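Local structure of purine nucleoside phosphorylase (Anopheles gambiae, 2P4S) at residues 104-109 with 129-134; 152-157 with 165-170; 96-101 with 138-143. The protein catalyses the phosphorolytic cleavage of inosine, guanosine and their 2'-deoxy forms to the free purine base and a pentose 1-phosphate, in purine salvage as a homotrimer. All blocks are in the same frame, centred on the assembly; numbering follows the deposited sequence.

Interaction 1: residues 104-109 with 129-134; sequences ERTELR and DVDSFD
Two first torsions bring Thr106 and Asp131 together: Thr106 holds OG1 opposite its own backbone N (chi1 -177°), which turns the hydroxyl toward the strand, and Asp131 sets CG beside its backbone N (chi1 -58°), which turns the carboxylate toward the loop. Thr106 OG1 probably donates to Asp131 OD2; the modelled separation of 2.4 Å is very short, and its exact value is doubtful at 2.20 Å resolution. Thr106 CB, one bond behind OG1, follows it to 3.2 Å from Asp131 OD2, a value to be read with the same caution. The same hydroxyl accepts from the backbone: Leu108 N lies 3.2 Å from Thr106 OG1 at an N-H...O angle of 157°, which closes an ST turn. Leu108 adds its CD1 methyl, which sits 3.6 Å from Asp131 OD2 and near the carbonyl oxygen of Asp129.

Here the chain leaves helix 92-105, and the exit is laid against strand 130-134, which pairs with strand 152-158 in the mixed sheet of this PNP/MTAP-family fold. Thr106 also rests on Phe155 of that neighbouring strand.

Further along the strand, the Phe133 ring receives Arg105 CB at its edge, in the ring plane, 3.7 Å from CE1. The rest of the arginine leads off from the strand, and its NH1 bonds to the carbonyl oxygen of Tyr101. Behind the turn, Arg109 NH1 bridges two loop carbonyls in its guanidinium plane, reaching Thr106 O at 2.8 Å and Leu108 O at 2.8 Å; both carbonyls are approached from above their own planes.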
loop_
_atom_site.group_PDB
_atom_site.type_symbol
_atom_site.label_atom_id
_atom_site.label_comp_id
_atom_site.label_asym_id
_atom_site.label_seq_id
_atom_site.Cartn_x
_atom_site.Cartn_y
_atom_site.Cartn_z
ATOM N N GLU A 104 -16.757 -31.413 17.057
ATOM C CA GLU A 104 -17.612 -32.610 16.916
ATOM C C GLU A 104 -16.888 -33.812 16.354
ATOM O O GLU A 104 -17.253 -34.964 16.635
ATOM C CB GLU A 104 -18.850 -32.276 16.069
ATOM C CG GLU A 104 -19.858 -31.444 16.902
ATOM C CD GLU A 104 -21.090 -30.955 16.125
ATOM O OE1 GLU A 104 -21.128 -31.074 14.860
ATOM O OE2 GLU A 104 -22.015 -30.402 16.796
ATOM N N ARG A 105 -15.811 -33.567 15.616
ATOM C CA ARG A 105 -15.106 -34.647 14.917
ATOM C C ARG A 105 -13.728 -35.017 15.453
ATOM O O ARG A 105 -13.054 -35.872 14.897
ATOM C CB ARG A 105 -15.075 -34.356 13.409
ATOM C CG ARG A 105 -16.462 -34.429 12.851
ATOM C CD ARG A 105 -16.621 -33.792 11.490
ATOM N NE ARG A 105 -18.005 -33.949 11.052
ATOM C CZ ARG A 105 -19.023 -33.196 11.451
ATOM N NH1 ARG A 105 -18.850 -32.189 12.295
ATOM N NH2 ARG A 105 -20.241 -33.453 10.981
ATOM N N THR A 106 -13.296 -34.363 16.518
ATOM C CA THR A 106 -12.105 -34.783 17.237
ATOM C C THR A 106 -12.392 -34.610 18.729
ATOM O O THR A 106 -13.120 -33.691 19.131
ATOM C CB THR A 106 -10.776 -33.999 16.799
ATOM O OG1 THR A 106 -9.639 -34.526 17.498
ATOM C CG2 THR A 106 -10.862 -32.465 17.040
ATOM N N GLU A 107 -11.827 -35.485 19.540
ATOM C CA GLU A 107 -11.868 -35.305 20.990
ATOM C C GLU A 107 -10.743 -34.408 21.542
ATOM O O GLU A 107 -10.778 -33.998 22.700
ATOM C CB GLU A 107 -11.795 -36.674 21.662
ATOM C CG GLU A 107 -13.134 -37.419 21.600
ATOM C CD GLU A 107 -13.149 -38.588 22.569
ATOM O OE1 GLU A 107 -13.682 -38.419 23.706
ATOM O OE2 GLU A 107 -12.579 -39.652 22.205
ATOM N N LEU A 108 -9.742 -34.144 20.700
ATOM C CA LEU A 108 -8.569 -33.338 21.060
ATOM C C LEU A 108 -8.995 -31.911 21.373
ATOM O O LEU A 108 -9.851 -31.346 20.677
ATOM C CB LEU A 108 -7.565 -33.366 19.935
ATOM C CG LEU A 108 -6.375 -34.315 20.074
ATOM C CD1 LEU A 108 -6.415 -35.551 19.058
ATOM C CD2 LEU A 108 -5.123 -33.452 19.826
ATOM N N ARG A 109 -8.454 -31.370 22.463
ATOM C CA ARG A 109 -8.711 -29.992 22.859
ATOM C C ARG A 109 -7.340 -29.265 23.008
ATOM O O ARG A 109 -6.829 -29.123 24.132
ATOM C CB ARG A 109 -9.587 -29.910 24.144
ATOM C CG ARG A 109 -11.075 -30.377 24.009
ATOM C CD ARG A 109 -11.832 -29.634 22.887
ATOM N NE ARG A 109 -13.194 -30.137 22.614
ATOM C CZ ARG A 109 -13.516 -31.102 21.740
ATOM N NH1 ARG A 109 -12.598 -31.737 21.022
ATOM N NH2 ARG A 109 -14.783 -31.442 21.569
ATOM N N ASP A 129 -1.396 -39.887 17.188
ATOM C CA ASP A 129 -2.834 -39.982 17.462
ATOM C C ASP A 129 -3.620 -38.888 16.750
ATOM O O ASP A 129 -4.384 -38.139 17.402
ATOM C CB ASP A 129 -3.080 -39.768 18.939
ATOM C CG ASP A 129 -3.147 -41.034 19.710
ATOM O OD1 ASP A 129 -4.311 -41.473 19.952
ATOM O OD2 ASP A 129 -2.050 -41.551 20.090
ATOM N N VAL A 130 -3.430 -38.782 15.433
ATOM C CA VAL A 130 -3.983 -37.643 14.673
ATOM C C VAL A 130 -5.455 -37.798 14.221
ATOM O O VAL A 130 -5.889 -38.890 13.861
ATOM C CB VAL A 130 -3.063 -37.223 13.467
ATOM C CG1 VAL A 130 -1.624 -37.185 13.907
ATOM C CG2 VAL A 130 -3.197 -38.176 12.307
ATOM N N ASP A 131 -6.206 -36.693 14.296
ATOM C CA ASP A 131 -7.407 -36.468 13.496
ATOM C C ASP A 131 -7.046 -35.441 12.413
ATOM O O ASP A 131 -6.645 -34.325 12.694
ATOM C CB ASP A 131 -8.594 -36.013 14.363
ATOM C CG ASP A 131 -8.925 -37.025 15.477
ATOM O OD1 ASP A 131 -9.189 -38.209 15.161
ATOM O OD2 ASP A 131 -8.936 -36.652 16.671
ATOM N N SER A 132 -7.151 -35.859 11.164
ATOM C CA SER A 132 -6.725 -35.052 10.038
ATOM C C SER A 132 -7.933 -34.644 9.174
ATOM O O SER A 132 -8.843 -35.454 8.936
ATOM C CB SER A 132 -5.726 -35.843 9.234
ATOM O OG SER A 132 -5.263 -35.046 8.160
ATOM N N PHE A 133 -7.958 -33.387 8.745
ATOM C CA PHE A 133 -9.045 -32.876 7.903
ATOM C C PHE A 133 -8.523 -32.178 6.661
ATOM O O PHE A 133 -7.960 -31.092 6.781
ATOM C CB PHE A 133 -9.928 -31.867 8.642
ATOM C CG PHE A 133 -10.543 -32.380 9.893
ATOM C CD1 PHE A 133 -11.861 -32.859 9.887
ATOM C CD2 PHE A 133 -9.824 -32.365 11.096
ATOM C CE1 PHE A 133 -12.446 -33.321 11.064
ATOM C CE2 PHE A 133 -10.386 -32.838 12.279
ATOM C CZ PHE A 133 -11.702 -33.325 12.269
ATOM N N ASP A 134 -8.731 -32.767 5.479
ATOM C CA ASP A 134 -8.433 -32.051 4.244
ATOM C C ASP A 134 -9.197 -30.748 4.243
ATOM O O ASP A 134 -10.357 -30.726 4.659
ATOM C CB ASP A 134 -8.782 -32.894 3.016
ATOM C CG ASP A 134 -7.767 -33.993 2.771
ATOM O OD1 ASP A 134 -6.861 -34.145 3.627
ATOM O OD2 ASP A 134 -7.868 -34.713 1.742
#

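Interaction 2: residues 152-157 with 165-170; sequences RLVFGY and CMQGRF. With PO4 (phosphate ion), chain D.
Backbone hydrogen bonds between Arg152, Val154 and their partners Gln167, Cys165 carry this contact. Arg152 N gives to Gln167 O at 3.2 Å, and Gln167 N returns to Arg152 O at 2.9 Å; Val154 and Cys165 form the second reciprocal pair, with Cys165 N 2.8 Å from Val154 O. Between these hydrogen-bonded pairs stands the non-hydrogen-bonded pair Leu153-Met166, where Leu153 CA points a C-H at Cys165 O. This is the antiparallel hairpin of strands 152-158 and 161-167, its strand directions 146° apart.

Apolar contacts lie on both faces. Leu153 CD1 reaches Met166 CG at 3.9 Å on one; Val154 and Cys165 pair on the other, against Ala124 of helix 122-125. Polar Gln167 shares that face and also touches Ala124; it runs beside Arg152, its OE1 3.9 Å from Arg152 CD, while Arg152 NE pairs with Asp134.

The ionic part lies beyond the strand, where the chain continues through Gly168 to Arg169, consistent with the paired strand fixing where that arginine starts. Arg169 NH1 meets phosphate O2 at 2.9 Å, at the guanidinium edge; Ser118, Ala201 and Ser305 also bind the ion. Phosphate, Glu309 and Thr199 O take NH1, NE and NH2, which fixes the guanidinium's rotation.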
loop_
_atom_site.group_PDB
_atom_site.type_symbol
_atom_site.label_atom_id
_atom_site.label_comp_id
_atom_site.label_asym_id
_atom_site.label_seq_id
_atom_site.Cartn_x
_atom_site.Cartn_y
_atom_site.Cartn_z
ATOM N N ARG A 152 -4.095 -29.646 4.927
ATOM C CA ARG A 152 -4.833 -30.426 5.959
ATOM C C ARG A 152 -4.728 -29.765 7.333
ATOM O O ARG A 152 -3.673 -29.249 7.676
ATOM C CB ARG A 152 -4.258 -31.830 6.118
ATOM C CG ARG A 152 -4.410 -32.695 4.931
ATOM C CD ARG A 152 -3.672 -34.007 5.155
ATOM N NE ARG A 152 -3.685 -34.785 3.919
ATOM C CZ ARG A 152 -2.705 -35.599 3.532
ATOM N NH1 ARG A 152 -1.614 -35.762 4.282
ATOM N NH2 ARG A 152 -2.810 -36.241 2.374
ATOM N N LEU A 153 -5.827 -29.780 8.091
ATOM C CA LEU A 153 -5.843 -29.433 9.484
ATOM C C LEU A 153 -5.619 -30.722 10.320
ATOM O O LEU A 153 -6.379 -31.701 10.196
ATOM C CB LEU A 153 -7.168 -28.751 9.804
ATOM C CG LEU A 153 -7.289 -27.992 11.114
ATOM C CD1 LEU A 153 -6.098 -27.001 11.276
ATOM C CD2 LEU A 153 -8.600 -27.266 11.144
ATOM N N VAL A 154 -4.532 -30.755 11.091
ATOM C CA VAL A 154 -4.127 -31.960 11.797
ATOM C C VAL A 154 -4.208 -31.699 13.310
ATOM O O VAL A 154 -3.551 -30.783 13.837
ATOM C CB VAL A 154 -2.718 -32.450 11.385
ATOM C CG1 VAL A 154 -2.472 -33.836 11.857
ATOM C CG2 VAL A 154 -2.579 -32.482 9.901
ATOM N N PHE A 155 -5.056 -32.461 14.007
ATOM C CA PHE A 155 -5.150 -32.357 15.469
ATOM C C PHE A 155 -4.368 -33.548 15.942
ATOM O O PHE A 155 -4.652 -34.641 15.529
ATOM C CB PHE A 155 -6.598 -32.464 15.944
ATOM C CG PHE A 155 -7.448 -31.264 15.632
ATOM C CD1 PHE A 155 -7.775 -30.353 16.640
ATOM C CD2 PHE A 155 -7.984 -31.070 14.348
ATOM C CE1 PHE A 155 -8.583 -29.210 16.372
ATOM C CE2 PHE A 155 -8.785 -29.969 14.075
ATOM C CZ PHE A 155 -9.112 -29.030 15.110
ATOM N N GLY A 156 -3.354 -33.358 16.780
ATOM C CA GLY A 156 -2.500 -34.486 17.198
ATOM C C GLY A 156 -1.642 -34.084 18.380
ATOM O O GLY A 156 -1.708 -32.941 18.841
ATOM N N TYR A 157 -0.840 -35.036 18.860
ATOM C CA TYR A 157 0.105 -34.846 19.964
ATOM C C TYR A 157 1.509 -34.562 19.451
ATOM O O TYR A 157 2.102 -35.372 18.692
ATOM C CB TYR A 157 0.093 -36.073 20.921
ATOM C CG TYR A 157 -1.228 -36.221 21.657
ATOM C CD1 TYR A 157 -1.411 -35.623 22.880
ATOM C CD2 TYR A 157 -2.305 -36.941 21.100
ATOM C CE1 TYR A 157 -2.645 -35.729 23.586
ATOM C CE2 TYR A 157 -3.565 -37.056 21.782
ATOM C CZ TYR A 157 -3.720 -36.446 23.035
ATOM O OH TYR A 157 -4.919 -36.511 23.768
ATOM N N CYS A 165 -2.670 -28.168 13.933
ATOM C CA CYS A 165 -1.644 -27.834 13.008
ATOM C C CYS A 165 -2.164 -27.605 11.562
ATOM O O CYS A 165 -2.790 -28.499 10.949
ATOM C CB CYS A 165 -0.615 -28.938 13.124
ATOM S SG CYS A 165 0.777 -28.608 12.169
ATOM N N MET A 166 -1.997 -26.376 11.057
ATOM C CA MET A 166 -2.231 -26.071 9.648
ATOM C C MET A 166 -1.082 -26.537 8.805
ATOM O O MET A 166 -0.029 -25.896 8.744
ATOM C CB MET A 166 -2.464 -24.595 9.408
ATOM C CG MET A 166 -3.886 -24.166 9.643
ATOM S SD MET A 166 -4.041 -22.384 9.398
ATOM C CE MET A 166 -4.089 -22.195 7.601
ATOM N N GLN A 167 -1.267 -27.679 8.170
ATOM C CA GLN A 167 -0.268 -28.190 7.263
ATOM C C GLN A 167 -0.485 -27.573 5.889
ATOM O O GLN A 167 -1.248 -28.110 5.044
ATOM C CB GLN A 167 -0.339 -29.703 7.192
ATOM C CG GLN A 167 0.851 -30.293 6.462
ATOM C CD GLN A 167 0.738 -31.805 6.327
ATOM O OE1 GLN A 167 -0.353 -32.361 6.450
ATOM N NE2 GLN A 167 1.858 -32.465 6.066
ATOM N N GLY A 168 0.213 -26.457 5.650
ATOM C CA GLY A 168 -0.062 -25.603 4.496
ATOM C C GLY A 168 -0.905 -24.419 4.889
ATOM O O GLY A 168 -1.760 -24.525 5.770
ATOM N N ARG A 169 -0.695 -23.282 4.228
ATOM C CA ARG A 169 -1.482 -22.081 4.520
ATOM C C ARG A 169 -1.994 -21.402 3.233
ATOM O O ARG A 169 -1.849 -21.956 2.132
ATOM C CB ARG A 169 -0.683 -21.091 5.404
ATOM C CG ARG A 169 0.562 -20.491 4.726
ATOM C CD ARG A 169 0.798 -18.998 5.026
ATOM N NE ARG A 169 1.104 -18.692 6.426
ATOM C CZ ARG A 169 2.227 -19.051 7.046
ATOM N NH1 ARG A 169 3.188 -19.707 6.386
ATOM N NH2 ARG A 169 2.397 -18.731 8.330
ATOM N N PHE A 170 -2.602 -20.217 3.417
ATOM C CA PHE A 170 -3.258 -19.383 2.387
ATOM C C PHE A 170 -2.534 -18.049 2.273
ATOM O O PHE A 170 -2.206 -17.425 3.298
ATOM C CB PHE A 170 -4.744 -19.100 2.764
ATOM C CG PHE A 170 -5.471 -20.325 3.240
ATOM C CD1 PHE A 170 -5.437 -21.510 2.476
ATOM C CD2 PHE A 170 -6.119 -20.344 4.476
ATOM C CE1 PHE A 170 -6.083 -22.663 2.931
ATOM C CE2 PHE A 170 -6.774 -21.526 4.916
ATOM C CZ PHE A 170 -6.750 -22.661 4.154
HETATM P P PO4 D . 5.236 -19.097 3.389
HETATM O O1 PO4 D . 6.253 -19.887 4.149
HETATM O O2 PO4 D . 3.874 -19.762 3.591
HETATM O O3 PO4 D . 5.110 -17.692 3.847
HETATM O O4 PO4 D . 5.645 -19.095 1.946
#

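Interaction 3: residues 96-101 with 138-143; sequences QEIATY and IPHFPV
Ile98 meets the 138-143 loop along its two branches. From CB, the CG2 methyl lies opposite the backbone N and touches Ile138 CG2 at 3.7 Å; the same methyl is 4.0 Å from Phe141 CE1, approaching that ring obliquely. The other branch starts at CG1, which lies 3.5 Å from Pro139 O, and runs on extended to CD1. At its tip CD1 stays near the same carbonyl oxygen and reaches His140 CB at 3.8 Å. One isoleucine thus touches four consecutive loop residues, and the Ile98 and Ile138 side chains cross at about a right angle.

Ile138 to Phe141 form a type II beta turn, closed by Phe141 N to Ile138 O at 3.1 Å. The turn belongs to the connection from strand 130-134 to strand 152-158 and is laid against helix 92-105. Within it, Ile138 CD1 covers one face of the Phe141 ring, offset toward the rim; the phenylalanine also meets Tyr135 and lies close to Phe170, a residue of the phosphate site.

One helical turn on from Ile98, Tyr101 presents a ring face to Pro139. Proline CD sits 3.4 Å from the Tyr101 ring centroid and only 3° off the normal, a nearly centred CH-pi contact, and Pro139 CG lies over the CG-CD1 side of the ring. Arg105 makes a cation-pi contact with the same tyrosine.

The polar contact is at the exposed end. His140 NE2 donates to Glu97 OE1 at 3.3 Å with an N-H...O angle of 148°. The acceptor lies nearly in the imidazole plane, whereas the donor stands above the carboxylate plane; the two planes are 68° apart. Glu97 reaches across with its chain extended beyond CG.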
loop_
_atom_site.group_PDB
_atom_site.type_symbol
_atom_site.label_atom_id
_atom_site.label_comp_id
_atom_site.label_asym_id
_atom_site.label_seq_id
_atom_site.Cartn_x
_atom_site.Cartn_y
_atom_site.Cartn_z
ATOM N N GLN A 96 -17.852 -19.893 14.403
ATOM C CA GLN A 96 -18.311 -20.882 15.372
ATOM C C GLN A 96 -18.879 -22.177 14.698
ATOM O O GLN A 96 -18.593 -23.269 15.186
ATOM C CB GLN A 96 -19.234 -20.251 16.436
ATOM C CG GLN A 96 -19.566 -21.191 17.631
ATOM C CD GLN A 96 -18.433 -21.346 18.650
ATOM O OE1 GLN A 96 -17.853 -22.430 18.807
ATOM N NE2 GLN A 96 -18.135 -20.267 19.364
ATOM N N GLU A 97 -19.598 -22.068 13.568
ATOM C CA GLU A 97 -19.961 -23.249 12.747
ATOM C C GLU A 97 -18.717 -24.129 12.454
ATOM O O GLU A 97 -18.721 -25.371 12.687
ATOM C CB GLU A 97 -20.568 -22.863 11.369
ATOM C CG GLU A 97 -21.969 -22.194 11.273
ATOM C CD GLU A 97 -22.323 -21.784 9.782
ATOM O OE1 GLU A 97 -21.999 -22.583 8.831
ATOM O OE2 GLU A 97 -22.922 -20.681 9.551
ATOM N N ILE A 98 -17.678 -23.492 11.899
ATOM C CA ILE A 98 -16.443 -24.186 11.544
ATOM C C ILE A 98 -15.799 -24.800 12.799
ATOM O O ILE A 98 -15.372 -25.969 12.788
ATOM C CB ILE A 98 -15.418 -23.239 10.782
ATOM C CG1 ILE A 98 -16.115 -22.475 9.641
ATOM C CG2 ILE A 98 -14.157 -24.010 10.352
ATOM C CD1 ILE A 98 -15.218 -21.426 8.924
ATOM N N ALA A 99 -15.740 -24.029 13.883
ATOM C CA ALA A 99 -15.119 -24.542 15.122
ATOM C C ALA A 99 -15.889 -25.802 15.606
ATOM O O ALA A 99 -15.295 -26.860 15.866
ATOM C CB ALA A 99 -15.085 -23.452 16.226
ATOM N N THR A 100 -17.224 -25.655 15.700
ATOM C CA THR A 100 -18.140 -26.723 16.171
ATOM C C THR A 100 -18.009 -27.962 15.292
ATOM O O THR A 100 -17.883 -29.070 15.829
ATOM C CB THR A 100 -19.600 -26.237 16.277
ATOM O OG1 THR A 100 -19.699 -25.303 17.362
ATOM C CG2 THR A 100 -20.535 -27.405 16.610
ATOM N N TYR A 101 -17.958 -27.748 13.966
ATOM C CA TYR A 101 -17.727 -28.820 12.999
ATOM C C TYR A 101 -16.522 -29.683 13.361
ATOM O O TYR A 101 -16.568 -30.914 13.324
ATOM C CB TYR A 101 -17.540 -28.247 11.581
ATOM C CG TYR A 101 -17.261 -29.307 10.554
ATOM C CD1 TYR A 101 -18.317 -29.970 9.896
ATOM C CD2 TYR A 101 -15.948 -29.675 10.250
ATOM C CE1 TYR A 101 -18.068 -30.972 8.968
ATOM C CE2 TYR A 101 -15.678 -30.676 9.328
ATOM C CZ TYR A 101 -16.762 -31.327 8.675
ATOM O OH TYR A 101 -16.492 -32.348 7.770
ATOM N N ILE A 138 -13.625 -29.106 5.005
ATOM C CA ILE A 138 -14.030 -28.246 6.110
ATOM C C ILE A 138 -14.994 -27.143 5.608
ATOM O O ILE A 138 -14.676 -26.435 4.663
ATOM C CB ILE A 138 -12.815 -27.628 6.878
ATOM C CG1 ILE A 138 -11.802 -28.725 7.289
ATOM C CG2 ILE A 138 -13.313 -26.838 8.119
ATOM C CD1 ILE A 138 -10.423 -28.177 7.723
ATOM N N PRO A 139 -16.194 -27.037 6.202
ATOM C CA PRO A 139 -17.103 -25.988 5.749
ATOM C C PRO A 139 -16.443 -24.616 5.700
ATOM O O PRO A 139 -15.789 -24.211 6.664
ATOM C CB PRO A 139 -18.242 -26.012 6.786
ATOM C CG PRO A 139 -17.901 -27.071 7.766
ATOM C CD PRO A 139 -16.805 -27.890 7.224
ATOM N N HIS A 140 -16.606 -23.943 4.556
ATOM C CA HIS A 140 -16.149 -22.546 4.325
ATOM C C HIS A 140 -14.644 -22.369 4.270
ATOM O O HIS A 140 -14.162 -21.249 4.341
ATOM C CB HIS A 140 -16.703 -21.586 5.399
ATOM C CG HIS A 140 -18.183 -21.652 5.541
ATOM N ND1 HIS A 140 -19.039 -21.247 4.536
ATOM C CD2 HIS A 140 -18.966 -22.109 6.550
ATOM C CE1 HIS A 140 -20.288 -21.437 4.928
ATOM N NE2 HIS A 140 -20.271 -21.949 6.147
ATOM N N PHE A 141 -13.903 -23.457 4.170
ATOM C CA PHE A 141 -12.460 -23.353 4.204
ATOM C C PHE A 141 -11.846 -23.077 2.810
ATOM O O PHE A 141 -12.235 -23.708 1.810
ATOM C CB PHE A 141 -11.862 -24.614 4.794
ATOM C CG PHE A 141 -11.007 -24.351 6.003
ATOM C CD1 PHE A 141 -11.564 -23.810 7.142
ATOM C CD2 PHE A 141 -9.664 -24.659 6.006
ATOM C CE1 PHE A 141 -10.787 -23.577 8.288
ATOM C CE2 PHE A 141 -8.859 -24.406 7.163
ATOM C CZ PHE A 141 -9.445 -23.876 8.293
ATOM N N PRO A 142 -10.867 -22.148 2.755
ATOM C CA PRO A 142 -10.074 -21.988 1.545
ATOM C C PRO A 142 -9.226 -23.231 1.338
ATOM O O PRO A 142 -9.078 -24.064 2.241
ATOM C CB PRO A 142 -9.161 -20.785 1.862
ATOM C CG PRO A 142 -9.727 -20.122 3.059
ATOM C CD PRO A 142 -10.466 -21.204 3.822
ATOM N N VAL A 143 -8.691 -23.373 0.149
ATOM C CA VAL A 143 -7.773 -24.456 -0.133
ATOM C C VAL A 143 -6.385 -23.889 -0.447
ATOM O O VAL A 143 -6.254 -22.774 -0.971
ATOM C CB VAL A 143 -8.296 -25.359 -1.276
ATOM C CG1 VAL A 143 -9.705 -26.014 -0.879
ATOM C CG2 VAL A 143 -8.386 -24.598 -2.590
#

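From the N terminus, helix 92-105 and the loop that leaves it supply the first side of two contacts. Residues 96-101 open interaction 3, whose loop closes only at 138-143; interaction 1 opens at 104-109 and closes at 129-134, nested wholly inside it. Interaction 2 follows in series, a short hairpin from 152-157 to 165-170. No loops cross. The helix thus packs on the connection leaving strand 130-134, and its exit loop on the strand itself. Strand 130-134 joins strand 152-158 through Phe133 N to Leu153 O and Phe155 N to Asp131 O, linking interactions 1 and 2. Ile138 CD1 packs on Phe133 and Leu153, and Phe170 on Pro142, bringing interaction 3 against both others.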